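Local coordinates for protein hydrogenase maturation factor (Thermoanaerobacter tengcongensis, PDB 3VTH) that probably transfers the carbamoyl group of carbamoyl phosphate, at the expense of ATP, to the C-terminal cysteine of HypE during [NiFe]-hydrogenase maturation, at residues Ile362-Asn374 / Arg379-Pro391. Sequence-based numbering, arbitrary orientation.
Sequences IVNRIDDSVTSFN and RIIRRARGYAPQP. With APC (diphosphomethylphosphonic acid adenosyl ester), chain F.
R379 opens the contact by sending NE to N374 O, 2.9 Å away and almost straight at 175°, the oxygen lying in the guanidinium plane. Its backbone is held as well: N donates to S372 O, while S372 OG turns back to give its proton to R379 O (2.7 Å), meeting a lone pair in the carbonyl plane. A leucine here would probably leave N374 O without its donor, and N727 O and A375 O, which the other two guanidinium nitrogens bond, without theirs. Next, I381 N and R382 N both donate to V370 O, a classic beta bulge, and V370 N returns a bond to R382 O. R382 runs out past V370, CB against CB at 3.9 Å, until a bend at chi3 (-80°) turns the guanidinium onto the nucleotide analogue: NH1 donates to APC O1B and NH2 to APC O2B (3.0 Å). Water 2 ties NH1 to D368 O. A384 N donates to S369 OG, which passes its own proton to R385 O. R385 N reaches D367 O, and in a salt bridge its side chain grips D368 OD1 side-on with NH2 (2.9 Å) and NE (3.2 Å), both from one face of a carboxylate turned 78° from the guanidinium. Y387 brings CD2 within 3.4 Å of S369 OG, and A388 CB meets I366 CD1. This bulged antiparallel pairing forms part of the nucleotide pocket of the YrdC-like domain, with V370 CG2 beside the ribose and R382 on the beta-phosphate.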
# COMPACT_ATOMS: atom_id res chain seq x y z
N ILE A 362 -6.20 12.57 15.66
CA ILE A 362 -6.11 11.74 14.46
C ILE A 362 -7.43 10.99 14.44
O ILE A 362 -7.74 10.25 15.38
CB ILE A 362 -4.92 10.75 14.51
CG1 ILE A 362 -3.59 11.52 14.50
CG2 ILE A 362 -4.99 9.72 13.31
CD1 ILE A 362 -2.34 10.64 14.83
N VAL A 363 -8.22 11.22 13.40
CA VAL A 363 -9.50 10.56 13.25
C VAL A 363 -9.34 9.17 12.66
O VAL A 363 -9.94 8.21 13.15
CB VAL A 363 -10.48 11.41 12.37
CG1 VAL A 363 -11.81 10.69 12.23
CG2 VAL A 363 -10.67 12.83 13.01
N ASN A 364 -8.55 9.08 11.60
CA ASN A 364 -8.35 7.84 10.88
C ASN A 364 -6.87 7.50 10.86
O ASN A 364 -6.10 8.14 10.15
CB ASN A 364 -8.90 7.98 9.44
CG ASN A 364 -10.37 8.44 9.42
OD1 ASN A 364 -10.69 9.52 8.90
ND2 ASN A 364 -11.25 7.64 10.01
N ARG A 365 -6.47 6.51 11.64
CA ARG A 365 -5.04 6.16 11.67
C ARG A 365 -4.69 5.51 10.33
O ARG A 365 -5.57 4.95 9.66
CB ARG A 365 -4.74 5.22 12.84
CG ARG A 365 -4.94 3.73 12.52
CD ARG A 365 -4.93 2.95 13.78
NE ARG A 365 -6.17 3.09 14.53
CZ ARG A 365 -6.29 2.84 15.82
NH1 ARG A 365 -5.22 2.45 16.53
NH2 ARG A 365 -7.46 2.99 16.43
N ILE A 366 -3.41 5.59 9.93
CA ILE A 366 -2.97 5.05 8.65
C ILE A 366 -1.45 4.87 8.64
O ILE A 366 -0.72 5.78 9.00
CB ILE A 366 -3.46 5.93 7.44
CG1 ILE A 366 -3.07 5.33 6.09
CG2 ILE A 366 -2.97 7.39 7.56
CD1 ILE A 366 -3.93 5.86 4.87
N ASP A 367 -0.99 3.68 8.27
CA ASP A 367 0.45 3.42 8.23
C ASP A 367 1.16 4.11 7.07
O ASP A 367 0.52 4.53 6.11
CB ASP A 367 0.68 1.90 8.12
CG ASP A 367 0.51 1.21 9.46
OD1 ASP A 367 1.33 1.46 10.37
OD2 ASP A 367 -0.47 0.45 9.61
N ASP A 368 2.48 4.19 7.15
CA ASP A 368 3.28 4.61 5.99
C ASP A 368 3.11 3.63 4.84
O ASP A 368 2.97 2.42 5.07
CB ASP A 368 4.77 4.69 6.36
CG ASP A 368 5.05 5.70 7.46
OD1 ASP A 368 4.24 6.65 7.65
OD2 ASP A 368 6.09 5.52 8.15
N SER A 369 3.08 4.15 3.62
CA SER A 369 3.09 3.30 2.43
C SER A 369 4.50 2.79 2.17
O SER A 369 5.47 3.40 2.61
CB SER A 369 2.61 4.09 1.20
OG SER A 369 1.23 4.37 1.31
N VAL A 370 4.59 1.65 1.50
CA VAL A 370 5.86 1.07 1.08
C VAL A 370 5.75 0.79 -0.41
O VAL A 370 4.83 0.10 -0.84
CB VAL A 370 6.21 -0.24 1.85
CG1 VAL A 370 7.56 -0.80 1.39
CG2 VAL A 370 6.21 0.01 3.38
N THR A 371 6.67 1.34 -1.19
CA THR A 371 6.58 1.22 -2.64
C THR A 371 7.95 0.99 -3.28
O THR A 371 8.95 0.89 -2.57
CB THR A 371 5.84 2.41 -3.26
OG1 THR A 371 5.39 2.04 -4.58
CG2 THR A 371 6.77 3.64 -3.33
N SER A 372 7.97 0.88 -4.60
CA SER A 372 9.21 0.57 -5.31
C SER A 372 8.97 0.87 -6.78
O SER A 372 7.83 1.09 -7.20
CB SER A 372 9.55 -0.92 -5.17
OG SER A 372 8.58 -1.74 -5.85
N PHE A 373 10.03 0.83 -7.58
CA PHE A 373 9.89 0.96 -9.01
C PHE A 373 10.62 -0.20 -9.64
O PHE A 373 11.80 -0.42 -9.35
CB PHE A 373 10.46 2.30 -9.53
CG PHE A 373 10.01 2.63 -10.93
CD1 PHE A 373 8.85 3.37 -11.15
CD2 PHE A 373 10.74 2.18 -12.03
CE1 PHE A 373 8.42 3.69 -12.46
CE2 PHE A 373 10.32 2.48 -13.35
CZ PHE A 373 9.16 3.23 -13.55
N ASN A 374 9.93 -0.96 -10.47
CA ASN A 374 10.56 -2.12 -11.10
C ASN A 374 9.85 -2.49 -12.38
O ASN A 374 8.63 -2.39 -12.47
CB ASN A 374 10.58 -3.31 -10.12
CG ASN A 374 11.34 -4.50 -10.66
OD1 ASN A 374 12.45 -4.36 -11.21
ND2 ASN A 374 10.76 -5.70 -10.50
N ARG A 379 5.68 -0.37 -8.27
CA ARG A 379 5.15 -1.63 -7.74
C ARG A 379 4.95 -1.41 -6.26
O ARG A 379 5.89 -1.48 -5.46
CB ARG A 379 6.10 -2.80 -8.00
CG ARG A 379 6.61 -2.89 -9.43
CD ARG A 379 5.51 -3.23 -10.41
NE ARG A 379 5.95 -3.16 -11.80
CZ ARG A 379 5.15 -3.39 -12.85
NH1 ARG A 379 3.87 -3.68 -12.69
NH2 ARG A 379 5.64 -3.31 -14.08
N ILE A 380 3.72 -1.10 -5.88
CA ILE A 380 3.47 -0.81 -4.48
C ILE A 380 3.40 -2.11 -3.65
O ILE A 380 2.95 -3.15 -4.14
CB ILE A 380 2.20 0.05 -4.32
CG1 ILE A 380 2.16 0.71 -2.93
CG2 ILE A 380 0.95 -0.82 -4.58
CD1 ILE A 380 1.28 2.00 -2.90
N ILE A 381 3.88 -2.05 -2.41
CA ILE A 381 3.93 -3.21 -1.52
C ILE A 381 2.88 -3.05 -0.42
O ILE A 381 2.20 -4.00 -0.07
CB ILE A 381 5.36 -3.39 -0.88
CG1 ILE A 381 6.39 -3.82 -1.93
CG2 ILE A 381 5.35 -4.42 0.27
CD1 ILE A 381 7.22 -2.69 -2.51
N ARG A 382 2.79 -1.83 0.13
CA ARG A 382 1.84 -1.54 1.18
C ARG A 382 1.19 -0.21 0.81
O ARG A 382 1.83 0.82 0.78
CB ARG A 382 2.55 -1.47 2.55
CG ARG A 382 1.57 -1.23 3.74
CD ARG A 382 2.36 -1.14 5.08
NE ARG A 382 2.71 -2.48 5.56
CZ ARG A 382 3.27 -2.73 6.75
NH1 ARG A 382 3.57 -1.73 7.57
NH2 ARG A 382 3.52 -3.99 7.12
N ARG A 383 -0.09 -0.26 0.49
CA ARG A 383 -0.79 0.92 0.02
C ARG A 383 -1.50 1.56 1.20
O ARG A 383 -2.49 1.04 1.71
CB ARG A 383 -1.74 0.56 -1.12
CG ARG A 383 -2.49 1.78 -1.70
CD ARG A 383 -3.62 1.33 -2.66
NE ARG A 383 -4.49 2.47 -3.03
CZ ARG A 383 -4.23 3.30 -4.04
NH1 ARG A 383 -3.14 3.13 -4.79
NH2 ARG A 383 -5.05 4.31 -4.31
N ALA A 384 -0.97 2.68 1.65
CA ALA A 384 -1.47 3.31 2.88
C ALA A 384 -1.30 4.82 2.79
O ALA A 384 -1.80 5.43 1.83
CB ALA A 384 -0.78 2.71 4.13
N ARG A 385 -0.63 5.45 3.76
CA ARG A 385 -0.58 6.93 3.79
C ARG A 385 -0.13 7.54 2.45
O ARG A 385 0.86 7.08 1.85
CB ARG A 385 0.31 7.46 4.92
CG ARG A 385 0.36 9.02 4.97
CD ARG A 385 1.26 9.58 6.06
NE ARG A 385 2.57 8.94 6.13
CZ ARG A 385 3.58 9.14 5.29
NH1 ARG A 385 3.49 10.00 4.27
NH2 ARG A 385 4.72 8.47 5.48
N GLY A 386 -0.84 8.57 1.99
CA GLY A 386 -0.46 9.24 0.74
C GLY A 386 -1.05 8.62 -0.52
O GLY A 386 -1.09 9.27 -1.56
N TYR A 387 -1.54 7.38 -0.41
CA TYR A 387 -2.22 6.68 -1.52
C TYR A 387 -3.69 6.41 -1.19
O TYR A 387 -4.59 6.91 -1.85
CB TYR A 387 -1.51 5.36 -1.86
CG TYR A 387 -0.14 5.53 -2.47
CD1 TYR A 387 0.09 5.27 -3.84
CD2 TYR A 387 0.94 5.99 -1.69
CE1 TYR A 387 1.36 5.44 -4.40
CE2 TYR A 387 2.20 6.17 -2.24
CZ TYR A 387 2.41 5.89 -3.59
OH TYR A 387 3.69 6.04 -4.11
N ALA A 388 -3.93 5.59 -0.17
CA ALA A 388 -5.26 5.42 0.37
C ALA A 388 -5.69 6.72 1.04
O ALA A 388 -4.87 7.40 1.68
CB ALA A 388 -5.30 4.27 1.38
N PRO A 389 -6.99 7.05 0.97
CA PRO A 389 -8.06 6.22 0.43
C PRO A 389 -8.47 6.56 -1.02
O PRO A 389 -9.64 6.42 -1.38
CB PRO A 389 -9.22 6.58 1.36
CG PRO A 389 -9.01 8.09 1.58
CD PRO A 389 -7.50 8.29 1.59
N GLN A 390 -7.53 7.05 -1.83
CA GLN A 390 -7.87 7.35 -3.25
C GLN A 390 -8.37 6.06 -3.91
O GLN A 390 -7.70 5.01 -3.82
CB GLN A 390 -6.67 7.94 -4.01
CG GLN A 390 -6.93 8.22 -5.51
CD GLN A 390 -5.77 8.92 -6.20
OE1 GLN A 390 -4.87 9.45 -5.55
NE2 GLN A 390 -5.80 8.93 -7.53
N PRO A 391 -9.56 6.13 -4.55
CA PRO A 391 -10.12 4.92 -5.12
C PRO A 391 -9.43 4.49 -6.42
O PRO A 391 -8.76 5.30 -7.07
CB PRO A 391 -11.57 5.30 -5.40
CG PRO A 391 -11.49 6.83 -5.68
CD PRO A 391 -10.46 7.30 -4.70
PG APC F . 4.70 -4.55 13.36
O1G APC F . 4.54 -3.06 13.48
O2G APC F . 6.04 -5.03 13.85
O3G APC F . 3.55 -5.34 13.92
PB APC F . 5.08 -4.06 10.55
O1B APC F . 4.01 -3.02 10.40
O2B APC F . 5.22 -5.00 9.37
O3B APC F . 4.68 -4.98 11.80
PA APC F . 6.95 -1.53 10.52
O1A APC F . 8.40 -1.22 10.82
O2A APC F . 5.96 -0.63 11.16
C3A APC F . 6.69 -3.29 10.96
O5' APC F . 6.66 -1.42 8.94
C5' APC F . 7.66 -1.23 7.95
C4' APC F . 7.37 -2.15 6.77
O4' APC F . 8.32 -1.84 5.75
C3' APC F . 7.57 -3.62 7.17
O3' APC F . 6.55 -4.47 6.61
C2' APC F . 8.90 -3.97 6.53
O2' APC F . 9.04 -5.38 6.29
C1' APC F . 8.92 -3.05 5.31
N9 APC F . 10.33 -2.86 4.96
C8 APC F . 11.24 -2.08 5.60
N7 APC F . 12.46 -2.22 5.01
C5 APC F . 12.31 -3.10 3.99
C6 APC F . 13.19 -3.70 2.96
N6 APC F . 14.50 -3.38 2.89
N1 APC F . 12.64 -4.58 2.10
C2 APC F . 11.33 -4.91 2.14
N3 APC F . 10.47 -4.42 3.04
C4 APC F . 10.91 -3.52 3.97
O HOH W 1 1.77 7.11 8.63
O HOH W 2 4.07 0.75 7.00
O HOH W 3 3.43 6.96 2.89